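PDB 4H51: aspartate aminotransferase from Leishmania major, which probably catalyses the reversible, pyridoxal 5'-phosphate-dependent transfer of an amino group from aspartate to 2-oxoglutarate, working as a homodimer. Local coordinates for residues B[110-114]-B[290-295]; B[89-95]-B[310-314]. All blocks are in the same frame, centred on the assembly; numbering follows the deposited sequence.

Interaction 1: B[110-114]-B[290-295]; sequences LVAVQ and VKSVMD
Val111 turns both its methyls to the helix and divides them between two neighbours. CG1 lies against Val290 CG1 at 3.9 Å, while CG2, set anti to the backbone N by the first torsion (chi1 46° for CG1), presses on Lys291 CB at 3.6 Å. Two residues on, Val113 again faces the helix, as strand alternation requires; Ala112 between them turns its methyl away, to Ile93 and Val97 of helix 90-101. Met294 lies between the two valines: with CG anti to the carbonyl carbon and the chain extended beyond it, SD comes to 3.8 Å from Val113 CG1 and CE to 4.0 Å from the carbonyl O of Val111. A slender, unbranched thioether suits this place between two beta-branched side chains, which themselves suit a strand.

Lys291 lies at the partly exposed side of the contact. Its bent chain lays CD 3.9 Å from Val113 CG1 and carries NZ to a weak salt bridge with Asp295 OD2 (3.4 Å), one helical turn along. The other carboxylate oxygen, OD1, accepts a hydrogen bond from the Ser87 hydroxyl, tying the helix to the loop beside the strand.

No hydrogen bond joins the two segments, whose axes run nearly parallel, 15° apart and 8.8 Å at closest approach. Such apolar packing of a helix on the outermost strand of a mixed sheet belongs to the large domain of fold-type I aminotransferases.

Interaction 2: B[89-95]-B[310-314]; sequences YQPFIDE and ARLAH
Pro91 lays its CB over one face of the His314 ring, 3.6 Å from the centroid, a CH-pi contact that a rigid proline in the first turn of a helix can offer. Tyr89, at the N-cap position, points the edge of its ring to the His314 face in a T-shaped pair, planes at 90° and centroids 5.7 Å apart. The tyrosine ring is itself held between two groups: Pro91 CD sits over the centre of one face, and Arg311 covers the opposite one in a cation-pi contact, CZ 4.9 Å from the centroid.

On the polar side, one water links His314 NE2 (2.7 Å) to Glu95 OE2 (2.8 Å). Deeper in, Phe92 has CG anti to the backbone N (chi1 164°), which carries its ring across Ala310, whose CB lies over one face, and on to Ala313, whose CB is 3.7 Å from CE1. These small methyls leave room for the ring against the neighbouring helix.

The axes cross at 51°, 8.7 Å apart at closest approach. Phe92 also meets Phe263, and Ala313 touches Met267, so these two large-domain helices of a fold-type I aminotransferase pack beside the chain around Lys265, which carries the pyridoxal phosphate.

Overall arrangement
Both interactions share one region of the fold: helix 90-101 leads into strand 110-116, and helix 287-299 is followed by helix 307-318, so each contact pairs an element of the first couple with one of the second. Gln114 joins them, its OE1 receiving a probable hydrogen bond from Tyr89 N, while Ala112 and Ile93 pack strand against helix. Interaction 1 is the more buried and relies on aliphatic and thioether groups, with charges at its border. Interaction 2 is only partly buried; the Tyr89 and His314 rings, a guanidinium and a bridging water occupy its outer part, leaving Phe92 and the alanines inside. Trp21 of the second subunit packs against Val290 of interaction 1.

Interaction 1: B[110-114]-B[290-295]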
ATOM      1  N   LEU B 110      -4.100 -18.956 -13.996  1.00 25.33           N
ATOM      2  CA  LEU B 110      -4.346 -17.648 -13.376  1.00 23.55           C
ATOM      3  C   LEU B 110      -3.084 -16.819 -13.152  1.00 20.66           C
ATOM      4  O   LEU B 110      -1.985 -17.364 -13.110  1.00 19.88           O
ATOM      5  CB  LEU B 110      -5.161 -17.802 -12.119  1.00 25.67           C
ATOM      6  CG  LEU B 110      -4.569 -18.368 -10.857  1.00 25.79           C
ATOM      7  CD1 LEU B 110      -3.478 -17.473 -10.280  1.00 26.09           C
ATOM      8  CD2 LEU B 110      -5.706 -18.543  -9.848  1.00 26.06           C
ATOM      9  N   VAL B 111      -3.260 -15.505 -13.154  1.00 17.06           N
ATOM     10  CA  VAL B 111      -2.192 -14.540 -12.894  1.00 16.23           C
ATOM     11  C   VAL B 111      -2.605 -13.801 -11.635  1.00 14.46           C
ATOM     12  O   VAL B 111      -3.770 -13.357 -11.504  1.00 13.35           O
ATOM     13  CB  VAL B 111      -1.851 -13.657 -14.149  1.00 16.69           C
ATOM     14  CG1 VAL B 111      -3.095 -13.124 -14.815  1.00 16.72           C
ATOM     15  CG2 VAL B 111      -0.860 -12.528 -13.855  1.00 16.92           C
ATOM     16  N   ALA B 112      -1.682 -13.695 -10.680  1.00 13.00           N
ATOM     17  CA  ALA B 112      -2.030 -13.116  -9.385  1.00 12.05           C
ATOM     18  C   ALA B 112      -0.854 -12.358  -8.771  1.00 11.68           C
ATOM     19  O   ALA B 112       0.299 -12.752  -8.968  1.00 11.84           O
ATOM     20  CB  ALA B 112      -2.477 -14.229  -8.421  1.00 11.54           C
ATOM     21  N   VAL B 113      -1.164 -11.299  -8.033  1.00 10.82           N
ATOM     22  CA  VAL B 113      -0.191 -10.543  -7.262  1.00 10.50           C
ATOM     23  C   VAL B 113      -0.747 -10.315  -5.861  1.00 10.11           C
ATOM     24  O   VAL B 113      -2.011 -10.322  -5.654  1.00  9.82           O
ATOM     25  CB  VAL B 113       0.131  -9.145  -7.890  1.00 10.56           C
ATOM     26  CG1 VAL B 113       0.862  -9.266  -9.250  1.00 11.29           C
ATOM     27  CG2 VAL B 113      -1.122  -8.280  -8.063  1.00 10.28           C
ATOM     28  N   GLN B 114       0.181 -10.099  -4.922  1.00  9.54           N
ATOM     29  CA  GLN B 114      -0.144  -9.608  -3.604  1.00  9.56           C
ATOM     30  C   GLN B 114      -0.515  -8.120  -3.689  1.00  9.26           C
ATOM     31  O   GLN B 114       0.081  -7.349  -4.458  1.00  9.89           O
ATOM     32  CB  GLN B 114       1.050  -9.860  -2.635  1.00  9.47           C
ATOM     33  CG  GLN B 114       0.837  -9.341  -1.229  1.00  9.22           C
ATOM     34  CD  GLN B 114       1.996  -9.584  -0.333  1.00  9.55           C
ATOM     35  OE1 GLN B 114       2.799 -10.466  -0.621  1.00  9.94           O
ATOM     36  NE2 GLN B 114       2.078  -8.836   0.797  1.00  9.36           N
ATOM     37  N   VAL B 290      -0.192  -9.637 -18.807  1.00 15.78           N
ATOM     38  CA  VAL B 290      -1.047  -9.073 -17.740  1.00 14.53           C
ATOM     39  C   VAL B 290      -0.229  -8.823 -16.473  1.00 14.48           C
ATOM     40  O   VAL B 290      -0.330  -7.751 -15.857  1.00 14.21           O
ATOM     41  CB  VAL B 290      -2.276  -9.971 -17.437  1.00 13.99           C
ATOM     42  CG1 VAL B 290      -3.063  -9.447 -16.212  1.00 13.17           C
ATOM     43  CG2 VAL B 290      -3.208 -10.008 -18.625  1.00 13.69           C
ATOM     44  N   LYS B 291       0.601  -9.799 -16.077  1.00 15.24           N
ATOM     45  CA  LYS B 291       1.441  -9.661 -14.894  1.00 15.98           C
ATOM     46  C   LYS B 291       2.365  -8.425 -15.012  1.00 15.10           C
ATOM     47  O   LYS B 291       2.565  -7.680 -14.046  1.00 13.88           O
ATOM     48  CB  LYS B 291       2.288 -10.916 -14.690  1.00 18.36           C
ATOM     49  CG  LYS B 291       3.329 -10.813 -13.575  1.00 20.94           C
ATOM     50  CD  LYS B 291       2.720 -10.933 -12.188  1.00 24.10           C
ATOM     51  CE  LYS B 291       3.598 -11.842 -11.304  1.00 26.32           C
ATOM     52  NZ  LYS B 291       5.029 -11.488 -11.573  1.00 30.72           N
ATOM     53  N   SER B 292       2.866  -8.202 -16.220  1.00 14.92           N
ATOM     54  CA  SER B 292       3.786  -7.072 -16.470  1.00 14.86           C
ATOM     55  C   SER B 292       3.063  -5.737 -16.263  1.00 13.88           C
ATOM     56  O   SER B 292       3.619  -4.748 -15.745  1.00 13.68           O
ATOM     57  CB  SER B 292       4.375  -7.160 -17.901  1.00 15.64           C
ATOM     58  OG  SER B 292       3.446  -6.662 -18.879  1.00 16.00           O
ATOM     59  N   VAL B 293       1.795  -5.710 -16.589  1.00 13.35           N
ATOM     60  CA  VAL B 293       0.991  -4.518 -16.317  1.00 12.78           C
ATOM     61  C   VAL B 293       0.720  -4.362 -14.820  1.00 12.24           C
ATOM     62  O   VAL B 293       0.838  -3.284 -14.276  1.00 11.24           O
ATOM     63  CB  VAL B 293      -0.332  -4.545 -17.119  1.00 12.77           C
ATOM     64  CG1 VAL B 293      -1.193  -3.337 -16.793  1.00 12.08           C
ATOM     65  CG2 VAL B 293      -0.061  -4.622 -18.646  1.00 13.79           C
ATOM     66  N   MET B 294       0.298  -5.448 -14.171  1.00 11.95           N
ATOM     67  CA  MET B 294       0.043  -5.412 -12.732  1.00 11.48           C
ATOM     68  C   MET B 294       1.296  -4.881 -11.983  1.00 11.72           C
ATOM     69  O   MET B 294       1.179  -3.956 -11.174  1.00 10.76           O
ATOM     70  CB  MET B 294      -0.308  -6.799 -12.217  1.00 11.54           C
ATOM     71  CG  MET B 294      -1.657  -7.378 -12.680  1.00 11.58           C
ATOM     72  SD  MET B 294      -1.844  -9.028 -11.977  1.00 11.99           S
ATOM     73  CE  MET B 294      -3.551  -9.469 -12.379  1.00 11.73           C
ATOM     74  N   ASP B 295       2.468  -5.459 -12.258  1.00 12.09           N
ATOM     75  CA  ASP B 295       3.737  -5.018 -11.674  1.00 12.91           C
ATOM     76  C   ASP B 295       4.070  -3.547 -11.997  1.00 13.31           C
ATOM     77  O   ASP B 295       4.545  -2.807 -11.135  1.00 13.02           O
ATOM     78  CB  ASP B 295       4.872  -5.943 -12.098  1.00 14.00           C
ATOM     79  CG  ASP B 295       4.832  -7.306 -11.382  1.00 14.97           C
ATOM     80  OD1 ASP B 295       4.030  -7.547 -10.432  1.00 13.77           O
ATOM     81  OD2 ASP B 295       5.687  -8.119 -11.725  1.00 17.32           O
TER

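Interaction 2: B[89-95]-B[310-314]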
ATOM      1  N   TYR B  89       4.857 -11.816  -2.091  1.00 12.12           N
ATOM      2  CA  TYR B  89       5.435 -13.040  -1.561  1.00 12.97           C
ATOM      3  C   TYR B  89       4.710 -14.222  -2.217  1.00 13.61           C
ATOM      4  O   TYR B  89       3.547 -14.501  -1.895  1.00 13.06           O
ATOM      5  CB  TYR B  89       5.315 -13.088  -0.038  1.00 13.59           C
ATOM      6  CG  TYR B  89       5.999 -14.280   0.639  1.00 14.85           C
ATOM      7  CD1 TYR B  89       7.325 -14.610   0.347  1.00 15.45           C
ATOM      8  CD2 TYR B  89       5.308 -15.082   1.543  1.00 15.44           C
ATOM      9  CE1 TYR B  89       7.943 -15.699   0.937  1.00 16.75           C
ATOM     10  CE2 TYR B  89       5.918 -16.168   2.144  1.00 16.58           C
ATOM     11  CZ  TYR B  89       7.222 -16.473   1.836  1.00 17.06           C
ATOM     12  OH  TYR B  89       7.846 -17.551   2.442  1.00 19.24           O
ATOM     13  N   GLN B  90       5.408 -14.923  -3.111  1.00 13.58           N
ATOM     14  CA  GLN B  90       4.748 -15.934  -3.956  1.00 13.78           C
ATOM     15  C   GLN B  90       4.055 -17.067  -3.176  1.00 14.09           C
ATOM     16  O   GLN B  90       2.970 -17.468  -3.573  1.00 13.95           O
ATOM     17  CB  GLN B  90       5.699 -16.526  -5.009  1.00 14.51           C
ATOM     18  CG  GLN B  90       4.987 -17.107  -6.238  1.00 14.87           C
ATOM     19  CD  GLN B  90       4.047 -16.140  -6.922  1.00 14.69           C
ATOM     20  OE1 GLN B  90       4.410 -15.000  -7.190  1.00 16.76           O
ATOM     21  NE2 GLN B  90       2.838 -16.582  -7.206  1.00 14.44           N
ATOM     22  N   PRO B  91       4.668 -17.565  -2.075  1.00 13.97           N
ATOM     23  CA  PRO B  91       3.987 -18.621  -1.338  1.00 14.13           C
ATOM     24  C   PRO B  91       2.627 -18.157  -0.771  1.00 13.32           C
ATOM     25  O   PRO B  91       1.606 -18.907  -0.824  1.00 13.48           O
ATOM     26  CB  PRO B  91       5.002 -19.010  -0.253  1.00 14.35           C
ATOM     27  CG  PRO B  91       6.328 -18.736  -0.881  1.00 14.80           C
ATOM     28  CD  PRO B  91       6.090 -17.458  -1.669  1.00 14.45           C
ATOM     29  N   PHE B  92       2.583 -16.928  -0.274  1.00 12.17           N
ATOM     30  CA  PHE B  92       1.320 -16.356   0.173  1.00 11.74           C
ATOM     31  C   PHE B  92       0.343 -16.322  -0.995  1.00 11.54           C
ATOM     32  O   PHE B  92      -0.802 -16.791  -0.900  1.00 11.20           O
ATOM     33  CB  PHE B  92       1.504 -14.926   0.702  1.00 11.76           C
ATOM     34  CG  PHE B  92       0.218 -14.160   0.808  1.00 11.51           C
ATOM     35  CD1 PHE B  92      -0.738 -14.554   1.726  1.00 11.61           C
ATOM     36  CD2 PHE B  92      -0.044 -13.095   0.000  1.00 11.57           C
ATOM     37  CE1 PHE B  92      -1.938 -13.894   1.806  1.00 11.56           C
ATOM     38  CE2 PHE B  92      -1.247 -12.410   0.080  1.00 11.71           C
ATOM     39  CZ  PHE B  92      -2.188 -12.810   0.995  1.00 11.44           C
ATOM     40  N   ILE B  93       0.786 -15.771  -2.106  1.00 11.87           N
ATOM     41  CA  ILE B  93      -0.121 -15.593  -3.248  1.00 11.93           C
ATOM     42  C   ILE B  93      -0.736 -16.935  -3.686  1.00 12.73           C
ATOM     43  O   ILE B  93      -1.954 -17.025  -3.882  1.00 12.47           O
ATOM     44  CB  ILE B  93       0.593 -14.950  -4.450  1.00 12.15           C
ATOM     45  CG1 ILE B  93       1.062 -13.502  -4.137  1.00 11.68           C
ATOM     46  CG2 ILE B  93      -0.309 -14.994  -5.713  1.00 12.22           C
ATOM     47  CD1 ILE B  93       2.166 -13.057  -5.075  1.00 11.92           C
ATOM     48  N   ASP B  94       0.114 -17.935  -3.848  1.00 13.51           N
ATOM     49  CA  ASP B  94      -0.312 -19.284  -4.291  1.00 14.46           C
ATOM     50  C   ASP B  94      -1.306 -19.915  -3.341  1.00 14.49           C
ATOM     51  O   ASP B  94      -2.360 -20.426  -3.780  1.00 15.06           O
ATOM     52  CB  ASP B  94       0.882 -20.209  -4.496  1.00 15.51           C
ATOM     53  CG  ASP B  94       1.772 -19.755  -5.654  1.00 16.46           C
ATOM     54  OD1 ASP B  94       1.391 -18.853  -6.404  1.00 17.05           O
ATOM     55  OD2 ASP B  94       2.883 -20.282  -5.788  1.00 17.54           O
ATOM     56  N   GLU B  95      -1.009 -19.866  -2.046  1.00 14.32           N
ATOM     57  CA  GLU B  95      -1.929 -20.425  -1.051  1.00 13.99           C
ATOM     58  C   GLU B  95      -3.228 -19.641  -0.970  1.00 13.71           C
ATOM     59  O   GLU B  95      -4.325 -20.246  -0.778  1.00 13.16           O
ATOM     60  CB  GLU B  95      -1.297 -20.508   0.344  1.00 14.59           C
ATOM     61  CG  GLU B  95      -0.140 -21.476   0.524  1.00 15.73           C
ATOM     62  CD  GLU B  95      -0.492 -22.947   0.377  1.00 17.59           C
ATOM     63  OE1 GLU B  95      -1.683 -23.320   0.374  1.00 18.75           O
ATOM     64  OE2 GLU B  95       0.474 -23.725   0.308  1.00 20.16           O
ATOM     65  N   ALA B 310       1.306 -11.069   4.910  1.00 11.03           N
ATOM     66  CA  ALA B 310       1.453 -12.162   3.921  1.00 11.23           C
ATOM     67  C   ALA B 310       2.181 -13.347   4.549  1.00 11.59           C
ATOM     68  O   ALA B 310       1.811 -14.468   4.339  1.00 11.14           O
ATOM     69  CB  ALA B 310       2.204 -11.667   2.695  1.00 11.21           C
ATOM     70  N   ARG B 311       3.188 -13.069   5.334  1.00 12.43           N
ATOM     71  CA  ARG B 311       3.933 -14.153   5.997  1.00 13.67           C
ATOM     72  C   ARG B 311       3.084 -14.837   7.052  1.00 13.04           C
ATOM     73  O   ARG B 311       3.061 -16.075   7.130  1.00 14.47           O
ATOM     74  CB  ARG B 311       5.220 -13.616   6.584  1.00 15.02           C
ATOM     75  CG  ARG B 311       6.294 -13.266   5.551  1.00 17.14           C
ATOM     76  CD  ARG B 311       7.648 -13.083   6.263  1.00 20.96           C
ATOM     77  NE  ARG B 311       8.589 -12.316   5.450  1.00 24.82           N
ATOM     78  CZ  ARG B 311       9.256 -12.803   4.414  1.00 28.92           C
ATOM     79  NH1 ARG B 311       9.195 -14.105   4.099  1.00 31.38           N
ATOM     80  NH2 ARG B 311      10.033 -11.979   3.723  1.00 33.37           N
ATOM     81  N   LEU B 312       2.385 -14.058   7.884  1.00 12.41           N
ATOM     82  CA  LEU B 312       1.465 -14.659   8.828  1.00 12.15           C
ATOM     83  C   LEU B 312       0.425 -15.562   8.123  1.00 12.60           C
ATOM     84  O   LEU B 312       0.203 -16.723   8.500  1.00 12.57           O
ATOM     85  CB  LEU B 312       0.729 -13.599   9.664  1.00 11.92           C
ATOM     86  CG  LEU B 312       1.516 -12.806  10.730  1.00 12.08           C
ATOM     87  CD1 LEU B 312       0.697 -11.618  11.254  1.00 11.68           C
ATOM     88  CD2 LEU B 312       1.978 -13.727  11.882  1.00 12.70           C
ATOM     89  N   ALA B 313      -0.217 -15.011   7.105  1.00 12.24           N
ATOM     90  CA  ALA B 313      -1.273 -15.730   6.384  1.00 12.27           C
ATOM     91  C   ALA B 313      -0.724 -16.936   5.675  1.00 12.80           C
ATOM     92  O   ALA B 313      -1.322 -18.019   5.648  1.00 12.10           O
ATOM     93  CB  ALA B 313      -1.939 -14.814   5.389  1.00 11.68           C
ATOM     94  N   HIS B 314       0.445 -16.791   5.076  1.00 13.43           N
ATOM     95  CA  HIS B 314       1.048 -17.963   4.449  1.00 14.30           C
ATOM     96  C   HIS B 314       1.263 -19.121   5.410  1.00 15.00           C
ATOM     97  O   HIS B 314       0.955 -20.301   5.088  1.00 14.71           O
ATOM     98  CB  HIS B 314       2.380 -17.634   3.787  1.00 14.61           C
ATOM     99  CG  HIS B 314       3.037 -18.860   3.240  1.00 15.23           C
ATOM    100  ND1 HIS B 314       4.117 -19.426   3.816  1.00 15.72           N
ATOM    101  CD2 HIS B 314       2.633 -19.727   2.224  1.00 15.78           C
ATOM    102  CE1 HIS B 314       4.440 -20.549   3.155  1.00 16.36           C
ATOM    103  NE2 HIS B 314       3.537 -20.734   2.170  1.00 15.91           N
TER
HETATM  104  O   HOH W   1       7.840 -16.552   5.787  1.00 28.68           O
HETATM  105  O   HOH W   2       3.104 -22.894   0.592  1.00 18.75           O